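Local coordinates for GAF domain/HD domain protein (Geobacter sulfurreducens, PDB 3EEA), which is of uncertain function: the chain is the GAF domain of a longer GAF/HD-domain protein that may have phosphatase activity, at residues Asn106-Ala111 with Pro133-Ala138; Thr31-Val36 with Lys102-Leu107; Gln119-Val124 with His149-Val154; Val112-Arg117 with Asp145-Ala150; Ile72-Ser77 with Gln83-Thr88. One frame throughout, in Å; residues are numbered along the deposited sequence.

Contact 1. Residues Asn106-Ala111 with Pro133-Ala138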
# COMPACT_ATOMS: atom_id res chain seq x y z
N ASN A 106 17.51 -13.04 19.16
CA ASN A 106 16.82 -14.12 18.43
C ASN A 106 16.20 -13.70 17.11
O ASN A 106 15.40 -14.48 16.51
CB ASN A 106 15.70 -14.74 19.28
CG ASN A 106 16.22 -15.66 20.38
OD1 ASN A 106 15.52 -15.89 21.38
ND2 ASN A 106 17.43 -16.19 20.20
N LEU A 107 16.53 -12.49 16.65
CA LEU A 107 15.77 -11.84 15.56
C LEU A 107 16.62 -11.44 14.35
O LEU A 107 17.80 -11.18 14.49
CB LEU A 107 15.03 -10.62 16.13
CG LEU A 107 14.04 -10.81 17.29
CD1 LEU A 107 13.54 -9.46 17.87
CD2 LEU A 107 12.81 -11.63 16.93
N CYS A 108 16.03 -11.51 13.15
CA CYS A 108 16.54 -10.88 11.95
C CYS A 108 15.82 -9.51 11.93
O CYS A 108 14.59 -9.50 12.04
CB CYS A 108 16.14 -11.73 10.73
SG CYS A 108 16.46 -10.87 9.16
N VAL A 109 16.56 -8.40 11.81
CA VAL A 109 15.93 -7.05 11.86
C VAL A 109 16.22 -6.22 10.63
O VAL A 109 17.36 -6.05 10.21
CB VAL A 109 16.28 -6.26 13.13
CG1 VAL A 109 15.56 -4.87 13.11
CG2 VAL A 109 15.95 -7.08 14.42
N LEU A 110 15.13 -5.78 9.99
CA LEU A 110 15.22 -4.93 8.85
C LEU A 110 14.86 -3.50 9.29
O LEU A 110 13.81 -3.29 9.89
CB LEU A 110 14.27 -5.42 7.78
CG LEU A 110 14.11 -4.56 6.55
CD1 LEU A 110 15.37 -4.58 5.68
CD2 LEU A 110 12.87 -5.02 5.75
N ALA A 111 15.74 -2.56 8.98
CA ALA A 111 15.58 -1.13 9.31
C ALA A 111 15.37 -0.33 8.02
O ALA A 111 16.28 -0.25 7.19
CB ALA A 111 16.83 -0.65 10.03
N PRO A 133 13.84 -17.70 7.31
CA PRO A 133 14.75 -17.05 6.35
C PRO A 133 14.74 -15.56 6.57
O PRO A 133 13.71 -15.02 7.00
CB PRO A 133 14.10 -17.36 5.00
CG PRO A 133 13.20 -18.53 5.25
CD PRO A 133 12.72 -18.39 6.65
N PRO A 134 15.88 -14.90 6.34
CA PRO A 134 15.91 -13.44 6.40
C PRO A 134 14.95 -12.80 5.38
O PRO A 134 14.53 -13.46 4.40
CB PRO A 134 17.37 -13.07 6.08
CG PRO A 134 17.96 -14.28 5.47
CD PRO A 134 17.16 -15.48 5.89
N PHE A 135 14.60 -11.54 5.60
CA PHE A 135 13.82 -10.83 4.60
C PHE A 135 14.57 -10.86 3.25
O PHE A 135 15.76 -10.54 3.19
CB PHE A 135 13.55 -9.40 5.03
CG PHE A 135 12.75 -9.28 6.32
CD1 PHE A 135 11.38 -9.40 6.34
CD2 PHE A 135 13.41 -9.06 7.51
CE1 PHE A 135 10.69 -9.28 7.53
CE2 PHE A 135 12.73 -8.95 8.71
CZ PHE A 135 11.37 -9.03 8.72
N SER A 136 13.86 -11.29 2.22
CA SER A 136 14.38 -11.40 0.82
C SER A 136 14.37 -10.04 0.11
O SER A 136 13.72 -9.07 0.55
CB SER A 136 13.53 -12.38 0.04
OG SER A 136 12.19 -11.92 -0.22
N ASP A 137 15.08 -9.96 -1.01
CA ASP A 137 15.03 -8.76 -1.84
C ASP A 137 13.59 -8.50 -2.28
O ASP A 137 13.19 -7.34 -2.36
CB ASP A 137 15.88 -8.91 -3.09
CG ASP A 137 17.40 -8.80 -2.80
OD1 ASP A 137 17.84 -8.86 -1.62
OD2 ASP A 137 18.13 -8.71 -3.81
N ALA A 138 12.84 -9.54 -2.64
CA ALA A 138 11.45 -9.36 -3.06
C ALA A 138 10.55 -8.76 -1.96
O ALA A 138 9.75 -7.81 -2.23
CB ALA A 138 10.84 -10.68 -3.52
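The backbone of C108 is hydrogen-bonded to that of R128 on strand 119-129, and its oxygen also lies at the edge of the F135 ring, close to the ring plane, with C108 O 3.9 Å from F135 CE2. No hydrogen bond crosses between 106-111 and 133-138; the contact is apolar and sulfur-aromatic. C108 SG stands anti to its own backbone nitrogen (chi1 169°), which sends the sulfur out from the strand into the corner between P134 and F135. There SG lies 3.8 Å from P134 CA and 3.9 Å from F135 CD2. The sulfur is 5.0 Å from the F135 ring centroid and 63° off the ring normal, an oblique sulfur-aromatic contact. Two residues on, L110 CB comes within 3.7 Å of F135 CD2, and L110 CD2 sits 4.3 Å above one face of the ring, displaced toward its rim. R128 also makes a cation-pi interaction with the ring. With an alanine at F135 a gap would probably open beside L110 and C108, and R128 would be left without its aromatic partner. Past the ring, S136 takes the N-cap position of helix 137-158: its OG caps a backbone N of the first turn while its own N is bonded by E139 OE1, as in a capping box. The link 133-136 thus carries the chain over strand 107-116 to the start of that helix. F135 is wedged among V29, M126 of strand 119-129, M86 of strand 85-87 and T140 of the helix, while L110 packs on T140 and I143.

Contact 2. Residues Thr31-Val36 with Lys102-Leu107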
# COMPACT_ATOMS: atom_id res chain seq x y z
N THR A 31 6.04 -11.44 9.53
CA THR A 31 6.89 -10.74 10.48
C THR A 31 6.44 -11.07 11.91
O THR A 31 5.25 -11.36 12.15
CB THR A 31 6.76 -9.18 10.28
OG1 THR A 31 5.46 -8.74 10.73
CG2 THR A 31 6.89 -8.80 8.86
N ARG A 32 7.37 -11.03 12.86
CA ARG A 32 6.99 -11.14 14.26
C ARG A 32 6.42 -9.81 14.79
O ARG A 32 5.37 -9.76 15.48
CB ARG A 32 8.21 -11.57 15.03
CG ARG A 32 8.03 -11.78 16.51
CD ARG A 32 9.36 -12.04 17.12
NE ARG A 32 9.27 -12.12 18.56
CZ ARG A 32 8.92 -13.22 19.23
NH1 ARG A 32 8.59 -14.34 18.57
NH2 ARG A 32 8.87 -13.20 20.56
N TRP A 33 7.11 -8.73 14.50
CA TRP A 33 6.61 -7.42 14.88
C TRP A 33 7.19 -6.31 14.00
O TRP A 33 8.12 -6.57 13.21
CB TRP A 33 6.92 -7.13 16.33
CG TRP A 33 8.29 -7.29 16.80
CD1 TRP A 33 8.71 -8.26 17.70
CD2 TRP A 33 9.42 -6.39 16.63
NE1 TRP A 33 10.02 -8.07 17.99
CE2 TRP A 33 10.49 -6.94 17.37
CE3 TRP A 33 9.65 -5.23 15.86
CZ2 TRP A 33 11.76 -6.36 17.40
CZ3 TRP A 33 10.93 -4.64 15.88
CH2 TRP A 33 11.98 -5.22 16.64
N ILE A 34 6.56 -5.15 14.13
CA ILE A 34 6.88 -3.90 13.44
C ILE A 34 6.88 -2.76 14.45
O ILE A 34 6.00 -2.69 15.32
CB ILE A 34 5.85 -3.56 12.32
CG1 ILE A 34 5.68 -4.78 11.42
CG2 ILE A 34 6.27 -2.27 11.57
CD1 ILE A 34 4.75 -4.60 10.17
N ALA A 35 7.91 -1.93 14.40
CA ALA A 35 8.06 -0.81 15.31
C ALA A 35 8.36 0.45 14.49
O ALA A 35 9.35 0.47 13.75
CB ALA A 35 9.19 -1.09 16.30
N VAL A 36 7.51 1.48 14.61
CA VAL A 36 7.62 2.67 13.81
C VAL A 36 7.99 3.82 14.71
O VAL A 36 7.41 3.97 15.78
CB VAL A 36 6.27 3.02 13.06
CG1 VAL A 36 6.48 4.31 12.20
CG2 VAL A 36 5.79 1.80 12.28
N LYS A 102 21.04 -7.79 23.20
CA LYS A 102 20.39 -8.79 24.02
C LYS A 102 18.93 -8.86 23.66
O LYS A 102 18.40 -9.95 23.44
CB LYS A 102 20.56 -8.49 25.51
CG LYS A 102 21.99 -8.68 26.00
CD LYS A 102 22.06 -8.73 27.53
CE LYS A 102 21.74 -7.37 28.21
NZ LYS A 102 22.82 -6.33 28.05
N LEU A 103 18.29 -7.70 23.57
CA LEU A 103 16.87 -7.64 23.26
C LEU A 103 16.55 -8.33 21.93
O LEU A 103 15.56 -9.04 21.85
CB LEU A 103 16.36 -6.18 23.27
CG LEU A 103 15.81 -5.70 24.62
CD1 LEU A 103 16.60 -6.28 25.80
CD2 LEU A 103 15.74 -4.16 24.64
N LEU A 104 17.42 -8.16 20.94
CA LEU A 104 17.16 -8.57 19.54
C LEU A 104 17.92 -9.84 19.13
O LEU A 104 17.97 -10.18 17.94
CB LEU A 104 17.56 -7.41 18.61
CG LEU A 104 16.98 -6.02 18.93
CD1 LEU A 104 17.58 -4.94 17.99
CD2 LEU A 104 15.45 -6.07 18.81
N ARG A 105 18.51 -10.53 20.10
CA ARG A 105 19.43 -11.64 19.80
C ARG A 105 18.80 -12.79 18.99
O ARG A 105 19.49 -13.44 18.22
CB ARG A 105 20.03 -12.19 21.10
CG ARG A 105 19.14 -13.20 21.82
CD ARG A 105 19.43 -13.30 23.29
NE ARG A 105 18.43 -14.15 23.91
CZ ARG A 105 17.26 -13.75 24.40
NH1 ARG A 105 16.89 -12.46 24.37
NH2 ARG A 105 16.44 -14.64 24.94
N ASN A 106 17.51 -13.04 19.16
CA ASN A 106 16.82 -14.12 18.43
C ASN A 106 16.20 -13.70 17.11
O ASN A 106 15.40 -14.48 16.51
CB ASN A 106 15.70 -14.74 19.28
CG ASN A 106 16.22 -15.66 20.38
OD1 ASN A 106 15.52 -15.89 21.38
ND2 ASN A 106 17.43 -16.19 20.20
N LEU A 107 16.53 -12.49 16.65
CA LEU A 107 15.77 -11.84 15.56
C LEU A 107 16.62 -11.44 14.35
O LEU A 107 17.80 -11.18 14.49
CB LEU A 107 15.03 -10.62 16.13
CG LEU A 107 14.04 -10.81 17.29
CD1 LEU A 107 13.54 -9.46 17.87
CD2 LEU A 107 12.81 -11.63 16.93
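The apolar contacts between 31-36 and 102-107 run through both methyls of L107, which fork between R32 and W33. L107 CD1 lies 3.6 Å from W33 CZ2 and 3.8 Å from W33 NE1, obliquely to the indole. L107 CD2 meets the aliphatic part of the arginine instead, 3.5 Å from R32 CD. L104 adds a methyl at the indole rim: its CD2 lies in the ring plane, 4.0 Å from W33 CZ2. The indole gets there with CG in the crowded position between backbone N and carbonyl carbon (chi1 51°), while the extended R32 chain crosses L107 at about a right angle. A serine in place of W33 would remove the indole that L104 and L107 lean on and would probably leave both leucines facing a gap beside the pocket. Polar bonds lie within 102-107 rather than across it. L107 N is bonded to L104 O at 3.0 Å in a type I turn, and R105 NH1 reaches back to K102 O at 3.1 Å. That bond is nearly straight (163° at the hydrogen) and lies in the guanidinium plane. Beyond the two segments, R32 NH2 makes a weak hydrogen bond to a bound polyether, probably from the crystallisation liquor. R32 and W33 both face A127 of strand 119-129, a classic beta bulge, and with L103 and L107 they belong to the polyether pocket. The pocket lies on one side of the antiparallel sheet of the GAF domain, where ligand sites are found in relatives.

Contact 3. Residues Gln119-Val124 with His149-Val154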
# COMPACT_ATOMS: atom_id res chain seq x y z
N GLN A 119 15.22 13.64 2.59
CA GLN A 119 15.15 13.75 4.04
C GLN A 119 14.57 12.51 4.73
O GLN A 119 13.60 11.94 4.26
CB GLN A 119 14.27 14.94 4.36
CG GLN A 119 14.89 16.26 3.86
CD GLN A 119 16.25 16.51 4.52
OE1 GLN A 119 17.31 16.38 3.88
NE2 GLN A 119 16.22 16.84 5.81
N VAL A 120 15.16 12.14 5.88
CA VAL A 120 14.69 11.01 6.71
C VAL A 120 13.76 11.61 7.74
O VAL A 120 14.20 12.51 8.51
CB VAL A 120 15.85 10.25 7.39
CG1 VAL A 120 15.34 9.15 8.35
CG2 VAL A 120 16.79 9.67 6.38
N ILE A 121 12.50 11.18 7.76
CA ILE A 121 11.49 11.64 8.71
C ILE A 121 11.06 10.63 9.77
O ILE A 121 10.26 10.94 10.66
CB ILE A 121 10.22 12.18 8.01
CG1 ILE A 121 9.43 11.07 7.30
CG2 ILE A 121 10.59 13.27 7.00
CD1 ILE A 121 8.08 11.57 6.81
N GLY A 122 11.64 9.44 9.71
CA GLY A 122 11.23 8.36 10.58
C GLY A 122 11.88 7.05 10.16
O GLY A 122 12.78 7.02 9.28
N ALA A 123 11.50 5.98 10.82
CA ALA A 123 12.08 4.67 10.52
C ALA A 123 11.05 3.57 10.83
O ALA A 123 10.28 3.72 11.75
CB ALA A 123 13.37 4.45 11.30
N VAL A 124 11.06 2.50 10.06
CA VAL A 124 10.22 1.31 10.31
C VAL A 124 11.17 0.15 10.52
O VAL A 124 12.00 -0.16 9.64
CB VAL A 124 9.29 1.03 9.11
CG1 VAL A 124 8.44 -0.24 9.33
CG2 VAL A 124 8.39 2.23 8.85
N HIS A 149 5.52 5.28 0.27
CA HIS A 149 4.23 5.86 0.11
C HIS A 149 3.70 6.55 1.38
O HIS A 149 3.17 7.69 1.32
CB HIS A 149 3.21 4.82 -0.34
CG HIS A 149 3.56 4.16 -1.62
ND1 HIS A 149 2.98 2.97 -2.01
CD2 HIS A 149 4.47 4.47 -2.57
CE1 HIS A 149 3.52 2.58 -3.14
NE2 HIS A 149 4.42 3.47 -3.52
N ALA A 150 3.81 5.85 2.52
CA ALA A 150 3.36 6.35 3.80
C ALA A 150 4.16 7.57 4.19
O ALA A 150 3.57 8.56 4.70
CB ALA A 150 3.44 5.23 4.94
N ALA A 151 5.48 7.56 3.94
CA ALA A 151 6.31 8.68 4.27
C ALA A 151 5.88 9.95 3.54
O ALA A 151 5.85 11.04 4.14
CB ALA A 151 7.84 8.38 3.97
N LEU A 152 5.53 9.84 2.27
CA LEU A 152 5.13 11.00 1.48
C LEU A 152 3.82 11.62 2.02
O LEU A 152 3.67 12.87 2.20
CB LEU A 152 4.94 10.55 0.04
CG LEU A 152 4.42 11.53 -0.96
CD1 LEU A 152 5.34 12.76 -0.99
CD2 LEU A 152 4.48 10.72 -2.35
N VAL A 153 2.89 10.74 2.34
CA VAL A 153 1.61 11.13 2.93
C VAL A 153 1.83 11.84 4.27
O VAL A 153 1.26 12.94 4.50
CB VAL A 153 0.66 9.94 3.13
CG1 VAL A 153 -0.64 10.41 3.89
CG2 VAL A 153 0.20 9.34 1.74
N VAL A 154 2.61 11.22 5.14
CA VAL A 154 2.90 11.75 6.50
C VAL A 154 3.58 13.10 6.38
O VAL A 154 3.21 14.05 7.07
CB VAL A 154 3.73 10.77 7.37
CG1 VAL A 154 4.21 11.49 8.70
CG2 VAL A 154 2.85 9.54 7.74
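Helix residues A151 and V154 meet strand 119-124 through one side chain, I121, whose CD1 is the atom that touches both. At the start of 149-154, H149 turns to the dimer partner, where its ring meets that of H149 of the second subunit with the planes at about 45°, and L152, farther on, packs on M157 of the same subunit. At A151 the chain reaches the strand: I121 CD1 lies 3.5 Å from A151 O, a methyl against a carbonyl rather than a hydrogen bond, and 4.3 Å from A151 CB. I121 gets this reach from its first torsion, with CG1 set between backbone N and carbonyl carbon (chi1 67°), followed by an extended second torsion that carries CD1 straight out to the helix. Its backbone is distorted as well: psi is 0°, and I121 and G122 both pair with M114 on strand 107-116, consistent with a beta bulge. This is the helix-backed side of the GAF fold, where helices 14-28 and 137-158 lie against a sheet of strand order 2-1-5-4-3. Next along the helix, L152 CB points away from the strand. V153 N is bonded to H149 O at 3.2 Å. V154 brings the helix round to the strand again, three residues after A151. Its N is bonded to A150 O at 2.9 Å, its CG1 lies 4.3 Å from I121 CD1, and its side chain also packs on V14 and V17 of helix 14-28.

Contact 4. Residues Val112-Arg117 with Asp145-Ala150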
# COMPACT_ATOMS: atom_id res chain seq x y z
N VAL A 112 14.19 0.24 7.85
CA VAL A 112 13.83 0.96 6.64
C VAL A 112 13.54 2.43 6.99
O VAL A 112 12.57 2.74 7.71
CB VAL A 112 12.64 0.35 5.92
CG1 VAL A 112 12.33 1.14 4.66
CG2 VAL A 112 12.93 -1.13 5.58
N PRO A 113 14.36 3.35 6.45
CA PRO A 113 14.12 4.75 6.78
C PRO A 113 12.91 5.23 6.04
O PRO A 113 12.66 4.77 4.93
CB PRO A 113 15.35 5.49 6.25
CG PRO A 113 15.97 4.60 5.28
CD PRO A 113 15.60 3.15 5.67
N MET A 114 12.14 6.12 6.68
CA MET A 114 11.03 6.83 5.99
C MET A 114 11.67 8.06 5.35
O MET A 114 12.10 8.99 6.04
CB MET A 114 9.94 7.23 6.99
CG MET A 114 9.30 6.07 7.76
SD MET A 114 8.03 6.62 9.02
CE MET A 114 7.20 7.81 8.02
N VAL A 115 11.79 8.04 4.03
CA VAL A 115 12.49 9.07 3.30
C VAL A 115 11.51 9.77 2.34
O VAL A 115 10.71 9.11 1.60
CB VAL A 115 13.60 8.45 2.45
CG1 VAL A 115 14.29 9.50 1.60
CG2 VAL A 115 14.60 7.71 3.32
N VAL A 116 11.54 11.08 2.40
CA VAL A 116 10.79 11.92 1.48
C VAL A 116 11.76 12.87 0.86
O VAL A 116 12.40 13.71 1.56
CB VAL A 116 9.67 12.68 2.20
CG1 VAL A 116 8.89 13.61 1.23
CG2 VAL A 116 8.74 11.67 2.77
N ARG A 117 11.90 12.65 -0.45
CA ARG A 117 12.90 13.28 -1.28
C ARG A 117 14.23 12.94 -0.66
O ARG A 117 14.57 11.74 -0.61
CB ARG A 117 12.58 14.76 -1.45
CG ARG A 117 11.52 14.88 -2.55
CD ARG A 117 10.74 16.17 -2.54
NE ARG A 117 9.87 16.17 -3.72
CZ ARG A 117 8.76 16.89 -3.86
NH1 ARG A 117 8.34 17.70 -2.89
NH2 ARG A 117 8.06 16.79 -4.99
N ASP A 145 8.70 0.19 -0.87
CA ASP A 145 7.66 0.90 -1.63
C ASP A 145 6.56 1.44 -0.72
O ASP A 145 6.22 2.65 -0.77
CB ASP A 145 7.06 -0.04 -2.67
CG ASP A 145 7.96 -0.22 -3.89
OD1 ASP A 145 8.73 0.69 -4.21
OD2 ASP A 145 7.77 -1.25 -4.59
N LEU A 146 6.02 0.55 0.12
CA LEU A 146 4.85 0.89 0.97
C LEU A 146 5.24 1.96 2.02
O LEU A 146 4.55 2.94 2.22
CB LEU A 146 4.28 -0.34 1.63
CG LEU A 146 3.52 -1.26 0.67
CD1 LEU A 146 2.83 -2.39 1.43
CD2 LEU A 146 2.51 -0.53 -0.16
N VAL A 147 6.43 1.83 2.59
CA VAL A 147 6.94 2.79 3.54
C VAL A 147 7.16 4.12 2.85
O VAL A 147 6.90 5.16 3.42
CB VAL A 147 8.23 2.29 4.24
CG1 VAL A 147 8.95 3.40 5.10
CG2 VAL A 147 7.91 1.06 5.07
N SER A 148 7.64 4.11 1.61
CA SER A 148 7.87 5.35 0.91
C SER A 148 6.58 6.05 0.60
O SER A 148 6.53 7.27 0.65
CB SER A 148 8.68 5.15 -0.36
OG SER A 148 9.94 4.67 0.04
N HIS A 149 5.52 5.28 0.27
CA HIS A 149 4.23 5.86 0.11
C HIS A 149 3.70 6.55 1.38
O HIS A 149 3.17 7.69 1.32
CB HIS A 149 3.21 4.82 -0.34
CG HIS A 149 3.56 4.16 -1.62
ND1 HIS A 149 2.98 2.97 -2.01
CD2 HIS A 149 4.47 4.47 -2.57
CE1 HIS A 149 3.52 2.58 -3.14
NE2 HIS A 149 4.42 3.47 -3.52
N ALA A 150 3.81 5.85 2.52
CA ALA A 150 3.36 6.35 3.80
C ALA A 150 4.16 7.57 4.19
O ALA A 150 3.57 8.56 4.70
CB ALA A 150 3.44 5.23 4.94
O HOH W 1 10.78 5.76 2.61
O HOH W 2 8.60 8.90 -0.06
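V147 carries the direct contact between helix 145-150 and strand 112-116, with its CG1 methyl pressed 3.8 Å from M114 CG. The same methyl lies 4.1 Å from V112 CG1 and also near the P113 carbonyl, so one branch of the valine serves three successive strand residues. Its first torsion puts CG1 opposite the backbone nitrogen (chi1 170°), and this is what turns that branch to the sheet. M114 runs the other way round: its CG is anti to the carbonyl carbon, the chain goes on straight to SD, then bends at the third torsion (chi3 44°). The methionine crosses V147 at about a right angle, and SD and CE lie farther from the valine than CG does. In fold terms the long C-terminal helix 137-158 of the GAF domain crosses over the sheet, and the axes of strand 112-116 and helix 145-150 approach to 7.3 Å at a crossing angle of -44°. Beside the apolar patch, two waters bridge strand and helix, the first through the S148 side chain, the second from backbone to backbone. The first accepts from V115 N at 2.9 Å and donates to P113 O at 3.1 Å and to S148 OG at 2.9 Å, joining strand to helix where the side chains do not meet. S148 OG is also bonded to R144 O one turn back. The second water donates to V115 O and S148 O, at 2.7 Å each. H149 points away from the strand, its ring covered on one face by D145 O over the centre. V115 and S148 both pack on L11 of the second subunit.

Contact 5. Residues Ile72-Ser77 with Gln83-Thr88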
# COMPACT_ATOMS: atom_id res chain seq x y z
N ILE A 72 23.78 4.66 18.66
CA ILE A 72 23.49 3.42 17.99
C ILE A 72 24.05 3.50 16.57
O ILE A 72 23.39 4.03 15.67
CB ILE A 72 21.95 3.14 17.96
CG1 ILE A 72 21.38 3.23 19.35
CG2 ILE A 72 21.70 1.74 17.37
CD1 ILE A 72 19.86 3.20 19.41
N PRO A 73 25.26 2.95 16.35
CA PRO A 73 25.88 3.09 15.02
C PRO A 73 25.04 2.66 13.80
O PRO A 73 25.09 3.32 12.76
CB PRO A 73 27.16 2.25 15.12
CG PRO A 73 27.56 2.34 16.58
CD PRO A 73 26.19 2.37 17.34
N LEU A 74 24.26 1.58 13.91
CA LEU A 74 23.37 1.16 12.81
C LEU A 74 22.45 2.29 12.36
O LEU A 74 22.17 2.46 11.13
CB LEU A 74 22.50 -0.02 13.23
CG LEU A 74 21.68 -0.73 12.15
CD1 LEU A 74 22.56 -1.68 11.36
CD2 LEU A 74 20.49 -1.49 12.74
N LEU A 75 21.96 3.03 13.34
CA LEU A 75 20.99 4.07 13.12
C LEU A 75 21.65 5.26 12.56
O LEU A 75 21.08 5.97 11.71
CB LEU A 75 20.32 4.44 14.44
CG LEU A 75 18.91 5.01 14.37
CD1 LEU A 75 17.99 4.14 13.51
CD2 LEU A 75 18.36 5.20 15.79
N LYS A 76 22.86 5.55 13.02
CA LYS A 76 23.59 6.65 12.43
C LYS A 76 23.87 6.37 10.96
O LYS A 76 23.78 7.27 10.13
CB LYS A 76 24.87 6.96 13.18
CG LYS A 76 25.59 8.16 12.64
CD LYS A 76 26.70 8.60 13.58
CE LYS A 76 27.71 9.42 12.83
NZ LYS A 76 28.69 8.54 12.08
N SER A 77 24.24 5.13 10.63
CA SER A 77 24.47 4.73 9.23
C SER A 77 23.24 4.81 8.38
O SER A 77 23.27 5.33 7.23
CB SER A 77 25.03 3.30 9.17
OG SER A 77 26.34 3.33 9.75
N GLN A 83 19.40 4.95 3.65
CA GLN A 83 19.11 3.66 3.08
C GLN A 83 18.80 2.60 4.12
O GLN A 83 19.15 2.74 5.29
CB GLN A 83 20.28 3.16 2.24
CG GLN A 83 20.61 4.15 1.10
CD GLN A 83 21.83 3.76 0.33
OE1 GLN A 83 22.36 2.66 0.51
NE2 GLN A 83 22.28 4.66 -0.55
N HIS A 84 18.10 1.56 3.68
CA HIS A 84 17.75 0.45 4.54
C HIS A 84 18.95 -0.40 4.88
O HIS A 84 19.93 -0.45 4.10
CB HIS A 84 16.67 -0.43 3.92
CG HIS A 84 17.15 -1.41 2.89
ND1 HIS A 84 17.44 -1.06 1.59
CD2 HIS A 84 17.38 -2.75 2.99
CE1 HIS A 84 17.80 -2.15 0.92
NE2 HIS A 84 17.79 -3.18 1.75
N LEU A 85 18.89 -1.03 6.05
CA LEU A 85 19.94 -1.97 6.50
C LEU A 85 19.25 -3.18 7.11
O LEU A 85 18.16 -3.05 7.65
CB LEU A 85 20.84 -1.28 7.54
CG LEU A 85 21.64 -0.12 6.96
CD1 LEU A 85 22.36 0.73 8.04
CD2 LEU A 85 22.63 -0.64 5.87
N MET A 86 19.85 -4.36 7.01
CA MET A 86 19.32 -5.56 7.70
C MET A 86 20.39 -6.22 8.56
O MET A 86 21.51 -6.42 8.09
CB MET A 86 18.79 -6.57 6.67
CG MET A 86 18.16 -7.87 7.29
SD MET A 86 17.32 -8.89 6.05
CE MET A 86 18.77 -9.56 5.14
N LEU A 87 20.06 -6.55 9.81
CA LEU A 87 20.94 -7.34 10.65
C LEU A 87 20.39 -8.72 10.79
O LEU A 87 19.29 -8.89 11.33
CB LEU A 87 21.03 -6.74 12.03
CG LEU A 87 21.82 -5.46 12.16
CD1 LEU A 87 21.80 -5.04 13.60
CD2 LEU A 87 23.27 -5.67 11.64
N THR A 88 21.16 -9.71 10.32
CA THR A 88 20.72 -11.08 10.40
C THR A 88 21.21 -11.76 11.68
O THR A 88 20.74 -12.84 12.00
CB THR A 88 21.11 -11.90 9.14
OG1 THR A 88 22.52 -11.93 9.01
CG2 THR A 88 20.48 -11.27 7.88
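L74 and L85 meet with no aromatic ring between them; the flat group involved is the peptide carbonyl of L74, with L74 O 3.5 Å from L85 CD1. The imidazole of H84 takes no part, packing instead on L110, P113, T140 and R144. Helix 73-77 and strand 85-87 run nearly antiparallel, 159° between their directions, with axes 10.1 Å apart, and leucines fill the space between them. L74 has CG anti to the backbone nitrogen (chi1 -170°) and sends both methyls to the strand. CD1 lies 3.9 Å from L87 CG, and CD2 lies 3.9 Å from L87 CD1, so L74 and L87 reach toward each other tip to tip. On the neighbouring strand position that faces the helix, L85 CD1 is 4.1 Å from L74 CD1 and 3.9 Å from S77 CB. S77 offers its carbon here; its OG makes a weak bond back to P73 O within the helix. At the helix start, I72 O accepts from both L75 N and K76 N. M86, between the two leucines, points away and packs on C108 and L110. With no hydrogen bond or charge pair across, the fit rests on apolar contacts, mostly between leucines. They join this short helix to the edge strand through L74, which lines the polyether pocket together with I72; the L74 side chain is about 4 Å from the bound polyether at its nearest.

Overall arrangement
From the N terminus, contact 2 opens the longest loop, from the start of strand 33-39 to the turn after helix 98-103; contact 5 closes a short helix-to-strand loop wholly within it. Contact 1 begins on N106 and L107, where contact 2 ends. Contacts 1, 4 and 3 then open in turn along the hairpin of strands 107-116 and 119-129. Contact 1 crosses both others and closes at the N-cap of helix 137-158, while contacts 4 and 3 close farther along it, sharing H149 and A150. Backbone bonds of V109 with L87 and A111 with L85 tie contact 1 to contact 5. Contacts 2 and 5 line the pocket; contacts 3 and 4 adjoin the second subunit.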